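Local coordinates for protein cephalosporin hydroxylase CMCI (Streptomyces clavuligerus, PDB 2BM8) that takes part in cephamycin biosynthesis, probably in hydroxylating or methoxylating the cephalosporin nucleus, at residues Tyr91-Lys104 and Arg121-Leu134. The protein carries 3 engineered substitutions. Sequence-based numbering, arbitrary orientation.
Sequences YNGGSLAWFRDLTK and RCQIPASDMENITL
Arg100 of helix 94-104 reaches Asp128 and Glu130 in the loop ahead of strand 132-134, and its CB meets Ile132 at the start of that strand. CB lies against CG1 of Ile132, 3.9 Å away, and CG and CD pass beside the carbonyl oxygen of Glu130. With CG anti to the backbone N (chi1 -168°) and further bends at chi2 and chi3, the chain folds back so that the guanidinium lies alongside the loop. NE donates to Asp101 OD1, one helical residue on, at 3.0 Å. NH1 is bonded to Glu130 O at 2.8 Å, with Ile132 CD1 covering one guanidinium face. NH2 forms a salt bridge with Asp128 OD1 (2.8 Å), the carboxylate turned 58° from the guanidinium plane, and also donates to Asp128 O, coming from above that carbonyl plane. Asp101 OD1, Glu130 O and Asp128 O all sit near the guanidinium plane and so should fix its rotation; Arg59 forms salt bridges with the OD2 atoms of Asp101 and Asp128. The fold is Rossmann-like, its strand order consistent with the class I methyltransferases: helix 94-106 connects parallel strands 84-88 and 111-116, and strand 132-134, at one edge of the sheet in this chain, runs roughly antiparallel to helix 94-104. Between helix and strand, Leu96 meets three apolar side chains, its CD2 lying 3.8 Å from Leu134 CD1 and its CB near Ile124 CD1 and Ile132 CG2. At the N-terminal end, Gln123 N donates almost straight to Asn92 O (2.7 Å), while the Asn92 amide turns elsewhere, ND2 bonding Arg62 O. Beyond it the Tyr91 ring presents its CD1 edge to the face of the Arg121 guanidinium, 3.9 Å from CZ, with the two planes 85° apart.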
ATOM      1  N   TYR B  91      -4.714   4.063  34.992  1.00 17.34           N
ATOM      2  CA  TYR B  91      -3.881   2.846  34.824  1.00 16.72           C
ATOM      3  C   TYR B  91      -2.569   2.893  35.649  1.00 16.06           C
ATOM      4  O   TYR B  91      -2.628   2.897  36.868  1.00 16.11           O
ATOM      5  CB  TYR B  91      -3.635   2.537  33.332  1.00 16.63           C
ATOM      6  CG  TYR B  91      -2.957   1.186  33.050  1.00 16.63           C
ATOM      7  CD1 TYR B  91      -3.462  -0.005  33.562  1.00 16.59           C
ATOM      8  CD2 TYR B  91      -1.796   1.119  32.284  1.00 17.03           C
ATOM      9  CE1 TYR B  91      -2.822  -1.232  33.313  1.00 17.28           C
ATOM     10  CE2 TYR B  91      -1.155  -0.097  32.022  1.00 16.46           C
ATOM     11  CZ  TYR B  91      -1.668  -1.264  32.532  1.00 17.09           C
ATOM     12  OH  TYR B  91      -1.027  -2.457  32.250  1.00 16.53           O
ATOM     13  N   ASN B  92      -1.406   2.959  34.995  1.00 15.55           N
ATOM     14  CA  ASN B  92      -0.111   2.937  35.684  1.00 15.02           C
ATOM     15  C   ASN B  92       0.395   4.312  36.121  1.00 14.79           C
ATOM     16  O   ASN B  92       1.329   4.396  36.918  1.00 13.59           O
ATOM     17  CB  ASN B  92       0.955   2.282  34.805  1.00 14.96           C
ATOM     18  CG  ASN B  92       1.374   3.164  33.665  1.00 14.54           C
ATOM     19  OD1 ASN B  92       0.534   3.603  32.888  1.00 14.81           O
ATOM     20  ND2 ASN B  92       2.666   3.445  33.557  1.00 12.69           N
ATOM     21  N   GLY B  93      -0.187   5.374  35.555  1.00 14.73           N
ATOM     22  CA  GLY B  93       0.092   6.734  35.985  1.00 14.89           C
ATOM     23  C   GLY B  93       1.221   7.399  35.222  1.00 14.99           C
ATOM     24  O   GLY B  93       1.617   8.529  35.533  1.00 14.62           O
ATOM     25  N   GLY B  94       1.731   6.704  34.214  1.00 15.43           N
ATOM     26  CA  GLY B  94       2.860   7.187  33.440  1.00 16.10           C
ATOM     27  C   GLY B  94       2.551   8.544  32.842  1.00 16.88           C
ATOM     28  O   GLY B  94       3.321   9.495  33.008  1.00 17.79           O
ATOM     29  N   SER B  95       1.404   8.657  32.187  1.00 16.65           N
ATOM     30  CA  SER B  95       1.050   9.899  31.530  1.00 16.70           C
ATOM     31  C   SER B  95       0.848  11.061  32.530  1.00 15.98           C
ATOM     32  O   SER B  95       1.081  12.211  32.198  1.00 16.42           O
ATOM     33  CB  SER B  95      -0.187   9.683  30.659  1.00 16.67           C
ATOM     34  OG  SER B  95      -1.312   9.497  31.493  1.00 19.13           O
ATOM     35  N   LEU B  96       0.424  10.773  33.747  1.00 15.71           N
ATOM     36  CA  LEU B  96       0.373  11.798  34.812  1.00 15.28           C
ATOM     37  C   LEU B  96       1.753  12.402  35.132  1.00 14.80           C
ATOM     38  O   LEU B  96       1.910  13.617  35.158  1.00 14.45           O
ATOM     39  CB  LEU B  96      -0.165  11.188  36.100  1.00 15.34           C
ATOM     40  CG  LEU B  96      -1.663  11.145  36.369  1.00 16.65           C
ATOM     41  CD1 LEU B  96      -2.495  11.136  35.109  1.00 17.21           C
ATOM     42  CD2 LEU B  96      -1.961   9.943  37.240  1.00 16.75           C
ATOM     43  N   ALA B  97       2.734  11.542  35.406  1.00 14.10           N
ATOM     44  CA  ALA B  97       4.085  11.987  35.694  1.00 13.76           C
ATOM     45  C   ALA B  97       4.683  12.732  34.514  1.00 13.91           C
ATOM     46  O   ALA B  97       5.433  13.687  34.704  1.00 13.80           O
ATOM     47  CB  ALA B  97       4.965  10.814  36.055  1.00 14.09           C
ATOM     48  N   TRP B  98       4.347  12.297  33.300  1.00 14.12           N
ATOM     49  CA  TRP B  98       4.833  12.929  32.083  1.00 14.11           C
ATOM     50  C   TRP B  98       4.289  14.352  31.988  1.00 13.66           C
ATOM     51  O   TRP B  98       5.054  15.288  31.799  1.00 14.19           O
ATOM     52  CB  TRP B  98       4.447  12.108  30.844  1.00 14.75           C
ATOM     53  CG  TRP B  98       4.956  12.694  29.563  1.00 15.47           C
ATOM     54  CD1 TRP B  98       6.227  12.664  29.110  1.00 17.74           C
ATOM     55  CD2 TRP B  98       4.207  13.420  28.600  1.00 16.75           C
ATOM     56  NE1 TRP B  98       6.325  13.314  27.905  1.00 18.47           N
ATOM     57  CE2 TRP B  98       5.090  13.796  27.574  1.00 17.89           C
ATOM     58  CE3 TRP B  98       2.867  13.786  28.490  1.00 19.47           C
ATOM     59  CZ2 TRP B  98       4.687  14.520  26.469  1.00 18.20           C
ATOM     60  CZ3 TRP B  98       2.462  14.496  27.386  1.00 19.24           C
ATOM     61  CH2 TRP B  98       3.371  14.865  26.395  1.00 19.69           C
ATOM     62  N   PHE B  99       2.985  14.511  32.151  1.00 13.01           N
ATOM     63  CA  PHE B  99       2.362  15.835  32.113  1.00 12.93           C
ATOM     64  C   PHE B  99       2.956  16.763  33.168  1.00 13.13           C
ATOM     65  O   PHE B  99       3.198  17.936  32.896  1.00 12.71           O
ATOM     66  CB  PHE B  99       0.849  15.749  32.345  1.00 12.58           C
ATOM     67  CG  PHE B  99       0.057  15.448  31.114  1.00 11.93           C
ATOM     68  CD1 PHE B  99      -0.829  14.380  31.091  1.00 10.79           C
ATOM     69  CD2 PHE B  99       0.167  16.242  29.985  1.00 11.93           C
ATOM     70  CE1 PHE B  99      -1.572  14.102  29.962  1.00 10.43           C
ATOM     71  CE2 PHE B  99      -0.582  15.969  28.852  1.00 10.88           C
ATOM     72  CZ  PHE B  99      -1.448  14.892  28.845  1.00 11.09           C
ATOM     73  N   ARG B 100       3.158  16.225  34.370  1.00 13.43           N
ATOM     74  CA  ARG B 100       3.776  16.952  35.471  1.00 13.91           C
ATOM     75  C   ARG B 100       5.198  17.365  35.126  1.00 14.30           C
ATOM     76  O   ARG B 100       5.554  18.523  35.233  1.00 14.21           O
ATOM     77  CB  ARG B 100       3.789  16.096  36.741  1.00 13.58           C
ATOM     78  CG  ARG B 100       4.158  16.872  37.994  1.00 13.55           C
ATOM     79  CD  ARG B 100       5.667  16.890  38.332  1.00 15.09           C
ATOM     80  NE  ARG B 100       6.296  15.575  38.184  1.00 15.74           N
ATOM     81  CZ  ARG B 100       6.132  14.562  39.032  1.00 16.21           C
ATOM     82  NH1 ARG B 100       5.364  14.688  40.103  1.00 16.71           N
ATOM     83  NH2 ARG B 100       6.728  13.408  38.811  1.00 16.70           N
ATOM     84  N   ASP B 101       6.014  16.407  34.718  1.00 15.21           N
ATOM     85  CA  ASP B 101       7.395  16.693  34.332  1.00 15.58           C
ATOM     86  C   ASP B 101       7.444  17.779  33.271  1.00 16.18           C
ATOM     87  O   ASP B 101       8.192  18.730  33.400  1.00 16.18           O
ATOM     88  CB  ASP B 101       8.069  15.448  33.779  1.00 15.38           C
ATOM     89  CG  ASP B 101       8.422  14.455  34.845  1.00 14.96           C
ATOM     90  OD1 ASP B 101       8.249  14.721  36.043  1.00 12.99           O
ATOM     91  OD2 ASP B 101       8.885  13.356  34.559  1.00 16.57           O
ATOM     92  N   LEU B 102       6.614  17.634  32.247  1.00 16.58           N
ATOM     93  CA  LEU B 102       6.671  18.488  31.072  1.00 17.14           C
ATOM     94  C   LEU B 102       6.245  19.909  31.387  1.00 17.30           C
ATOM     95  O   LEU B 102       6.794  20.862  30.850  1.00 17.83           O
ATOM     96  CB  LEU B 102       5.770  17.909  29.981  1.00 17.44           C
ATOM     97  CG  LEU B 102       6.050  18.317  28.546  1.00 18.49           C
ATOM     98  CD1 LEU B 102       7.537  18.392  28.250  1.00 19.68           C
ATOM     99  CD2 LEU B 102       5.386  17.329  27.626  1.00 19.41           C
ATOM    100  N   THR B 103       5.258  20.045  32.259  1.00 17.33           N
ATOM    101  CA  THR B 103       4.838  21.347  32.728  1.00 17.74           C
ATOM    102  C   THR B 103       5.912  22.005  33.623  1.00 18.37           C
ATOM    103  O   THR B 103       6.063  23.214  33.588  1.00 18.25           O
ATOM    104  CB  THR B 103       3.467  21.259  33.467  1.00 17.74           C
ATOM    105  OG1 THR B 103       3.462  20.193  34.420  1.00 16.86           O
ATOM    106  CG2 THR B 103       2.352  20.894  32.507  1.00 18.15           C
ATOM    107  N   LYS B 104       6.656  21.221  34.407  1.00 19.24           N
ATOM    108  CA  LYS B 104       7.737  21.765  35.242  1.00 19.97           C
ATOM    109  C   LYS B 104       8.877  22.317  34.405  1.00 19.93           C
ATOM    110  O   LYS B 104       9.380  23.405  34.673  1.00 19.83           O
ATOM    111  CB  LYS B 104       8.300  20.716  36.203  1.00 20.52           C
ATOM    112  CG  LYS B 104       7.357  20.286  37.317  1.00 22.26           C
ATOM    113  CD  LYS B 104       7.360  21.255  38.499  1.00 24.45           C
ATOM    114  CE  LYS B 104       6.435  20.760  39.622  1.00 24.99           C
ATOM    115  NZ  LYS B 104       6.977  19.522  40.283  1.00 25.61           N
ATOM    116  N   ARG B 121      -3.209  -0.078  40.149  1.00 20.22           N
ATOM    117  CA  ARG B 121      -2.148  -0.323  39.166  1.00 20.36           C
ATOM    118  C   ARG B 121      -1.142   0.835  39.050  1.00 20.09           C
ATOM    119  O   ARG B 121      -0.181   0.722  38.293  1.00 20.17           O
ATOM    120  CB  ARG B 121      -2.735  -0.630  37.779  1.00 20.26           C
ATOM    121  CG  ARG B 121      -3.814  -1.730  37.749  1.00 21.91           C
ATOM    122  CD  ARG B 121      -5.251  -1.203  37.624  1.00 24.64           C
ATOM    123  NE  ARG B 121      -5.873  -1.511  36.331  1.00 27.16           N
ATOM    124  CZ  ARG B 121      -6.693  -0.698  35.644  1.00 28.59           C
ATOM    125  NH1 ARG B 121      -7.029   0.515  36.094  1.00 29.47           N
ATOM    126  NH2 ARG B 121      -7.183  -1.109  34.480  1.00 28.93           N
ATOM    127  N   CYS B 122      -1.342   1.922  39.798  1.00 19.86           N
ATOM    128  CA  CYS B 122      -0.472   3.103  39.697  1.00 20.10           C
ATOM    129  C   CYS B 122       0.957   2.811  40.111  1.00 19.12           C
ATOM    130  O   CYS B 122       1.191   2.381  41.224  1.00 19.32           O
ATOM    131  CB  CYS B 122      -0.992   4.290  40.525  1.00 20.34           C
ATOM    132  SG  CYS B 122      -0.124   5.855  40.148  1.00 22.51           S
ATOM    133  N   GLN B 123       1.902   3.065  39.204  1.00 18.55           N
ATOM    134  CA  GLN B 123       3.320   2.763  39.413  1.00 18.06           C
ATOM    135  C   GLN B 123       4.153   3.968  39.817  1.00 17.72           C
ATOM    136  O   GLN B 123       5.373   3.873  39.858  1.00 18.09           O
ATOM    137  CB  GLN B 123       3.924   2.192  38.127  1.00 17.85           C
ATOM    138  CG  GLN B 123       3.247   0.928  37.643  1.00 17.77           C
ATOM    139  CD  GLN B 123       3.478  -0.223  38.590  1.00 16.68           C
ATOM    140  OE1 GLN B 123       4.615  -0.487  38.971  1.00 16.45           O
ATOM    141  NE2 GLN B 123       2.415  -0.888  38.988  1.00 15.54           N
ATOM    142  N   ILE B 124       3.523   5.099  40.102  1.00 17.45           N
ATOM    143  CA  ILE B 124       4.281   6.282  40.464  1.00 17.42           C
ATOM    144  C   ILE B 124       4.686   6.107  41.914  1.00 17.40           C
ATOM    145  O   ILE B 124       3.829   5.908  42.765  1.00 17.94           O
ATOM    146  CB  ILE B 124       3.460   7.582  40.290  1.00 17.45           C
ATOM    147  CG1 ILE B 124       2.917   7.714  38.859  1.00 17.33           C
ATOM    148  CG2 ILE B 124       4.330   8.781  40.633  1.00 17.22           C
ATOM    149  CD1 ILE B 124       1.892   8.812  38.685  1.00 17.59           C
ATOM    150  N   PRO B 125       5.979   6.147  42.206  1.00 17.41           N
ATOM    151  CA  PRO B 125       6.423   6.062  43.600  1.00 17.38           C
ATOM    152  C   PRO B 125       5.964   7.286  44.386  1.00 17.64           C
ATOM    153  O   PRO B 125       5.796   8.362  43.815  1.00 18.05           O
ATOM    154  CB  PRO B 125       7.948   6.021  43.492  1.00 17.32           C
ATOM    155  CG  PRO B 125       8.277   6.520  42.129  1.00 17.53           C
ATOM    156  CD  PRO B 125       7.104   6.282  41.259  1.00 17.21           C
ATOM    157  N   ALA B 126       5.761   7.124  45.682  1.00 17.78           N
ATOM    158  CA  ALA B 126       5.237   8.208  46.501  1.00 17.94           C
ATOM    159  C   ALA B 126       6.163   9.428  46.522  1.00 18.05           C
ATOM    160  O   ALA B 126       5.701  10.557  46.696  1.00 17.83           O
ATOM    161  CB  ALA B 126       4.982   7.715  47.909  1.00 18.06           C
ATOM    162  N   SER B 127       7.461   9.193  46.333  1.00 18.20           N
ATOM    163  CA  SER B 127       8.460  10.262  46.314  1.00 18.60           C
ATOM    164  C   SER B 127       8.423  11.162  45.070  1.00 19.08           C
ATOM    165  O   SER B 127       9.035  12.238  45.072  1.00 18.66           O
ATOM    166  CB  SER B 127       9.854   9.658  46.424  1.00 18.49           C
ATOM    167  OG  SER B 127      10.046   8.700  45.406  1.00 18.93           O
ATOM    168  N   ASP B 128       7.719  10.720  44.022  1.00 19.62           N
ATOM    169  CA  ASP B 128       7.661  11.425  42.740  1.00 19.90           C
ATOM    170  C   ASP B 128       6.229  11.879  42.422  1.00 19.38           C
ATOM    171  O   ASP B 128       5.723  11.675  41.319  1.00 19.35           O
ATOM    172  CB  ASP B 128       8.201  10.514  41.634  1.00 20.47           C
ATOM    173  CG  ASP B 128       8.345  11.229  40.298  1.00 22.39           C
ATOM    174  OD1 ASP B 128       8.837  12.382  40.259  1.00 25.09           O
ATOM    175  OD2 ASP B 128       7.969  10.719  39.224  1.00 26.81           O
ATOM    176  N   MET B 129       5.606  12.539  43.384  1.00 18.93           N
ATOM    177  CA  MET B 129       4.176  12.817  43.344  1.00 18.84           C
ATOM    178  C   MET B 129       3.810  14.294  43.542  1.00 18.63           C
ATOM    179  O   MET B 129       2.637  14.634  43.679  1.00 18.49           O
ATOM    180  CB  MET B 129       3.495  11.962  44.411  1.00 18.81           C
ATOM    181  CG  MET B 129       2.092  11.525  44.054  1.00 20.54           C
ATOM    182  SD  MET B 129       1.991  10.183  42.825  1.00 21.09           S
ATOM    183  CE  MET B 129       0.429   9.613  43.263  1.00 22.72           C
ATOM    184  N   GLU B 130       4.810  15.168  43.550  1.00 18.45           N
ATOM    185  CA  GLU B 130       4.579  16.601  43.644  1.00 18.66           C
ATOM    186  C   GLU B 130       3.674  17.084  42.498  1.00 17.87           C
ATOM    187  O   GLU B 130       3.938  16.808  41.344  1.00 17.38           O
ATOM    188  CB  GLU B 130       5.919  17.346  43.607  1.00 19.26           C
ATOM    189  CG  GLU B 130       5.844  18.811  44.026  1.00 21.51           C
ATOM    190  CD  GLU B 130       7.149  19.566  43.763  1.00 24.59           C
ATOM    191  OE1 GLU B 130       7.665  19.493  42.620  1.00 25.44           O
ATOM    192  OE2 GLU B 130       7.656  20.236  44.696  1.00 26.14           O
ATOM    193  N   ASN B 131       2.608  17.794  42.847  1.00 17.28           N
ATOM    194  CA  ASN B 131       1.642  18.338  41.899  1.00 16.93           C
ATOM    195  C   ASN B 131       0.867  17.296  41.076  1.00 16.86           C
ATOM    196  O   ASN B 131       0.371  17.587  39.986  1.00 16.90           O
ATOM    197  CB  ASN B 131       2.326  19.398  41.025  1.00 16.99           C
ATOM    198  CG  ASN B 131       2.908  20.547  41.861  1.00 17.44           C
ATOM    199  OD1 ASN B 131       2.444  20.821  42.975  1.00 16.84           O
ATOM    200  ND2 ASN B 131       3.931  21.203  41.338  1.00 17.00           N
ATOM    201  N   ILE B 132       0.764  16.082  41.612  1.00 16.76           N
ATOM    202  CA  ILE B 132      -0.067  15.018  41.050  1.00 16.68           C
ATOM    203  C   ILE B 132      -0.994  14.553  42.147  1.00 17.15           C
ATOM    204  O   ILE B 132      -0.525  14.121  43.195  1.00 17.07           O
ATOM    205  CB  ILE B 132       0.771  13.814  40.605  1.00 16.58           C
ATOM    206  CG1 ILE B 132       1.743  14.213  39.503  1.00 16.14           C
ATOM    207  CG2 ILE B 132      -0.155  12.666  40.157  1.00 15.92           C
ATOM    208  CD1 ILE B 132       2.755  13.130  39.145  1.00 16.06           C
ATOM    209  N   THR B 133      -2.298  14.616  41.904  1.00 17.67           N
ATOM    210  CA  THR B 133      -3.290  14.219  42.898  1.00 18.19           C
ATOM    211  C   THR B 133      -4.141  13.087  42.328  1.00 19.11           C
ATOM    212  O   THR B 133      -4.634  13.190  41.215  1.00 19.70           O
ATOM    213  CB  THR B 133      -4.173  15.446  43.274  1.00 18.11           C
ATOM    214  OG1 THR B 133      -3.360  16.514  43.782  1.00 16.65           O
ATOM    215  CG2 THR B 133      -5.075  15.137  44.425  1.00 17.70           C
ATOM    216  N   LEU B 134      -4.318  12.015  43.092  1.00 20.31           N
ATOM    217  CA  LEU B 134      -5.090  10.858  42.661  1.00 21.43           C
ATOM    218  C   LEU B 134      -6.430  10.776  43.385  1.00 22.79           C
ATOM    219  O   LEU B 134      -6.464  10.567  44.585  1.00 22.54           O
ATOM    220  CB  LEU B 134      -4.308   9.586  42.950  1.00 21.62           C
ATOM    221  CG  LEU B 134      -3.468   8.944  41.843  1.00 21.94           C
ATOM    222  CD1 LEU B 134      -2.806   9.955  40.952  1.00 21.43           C
ATOM    223  CD2 LEU B 134      -2.438   8.013  42.498  1.00 22.34           C
TER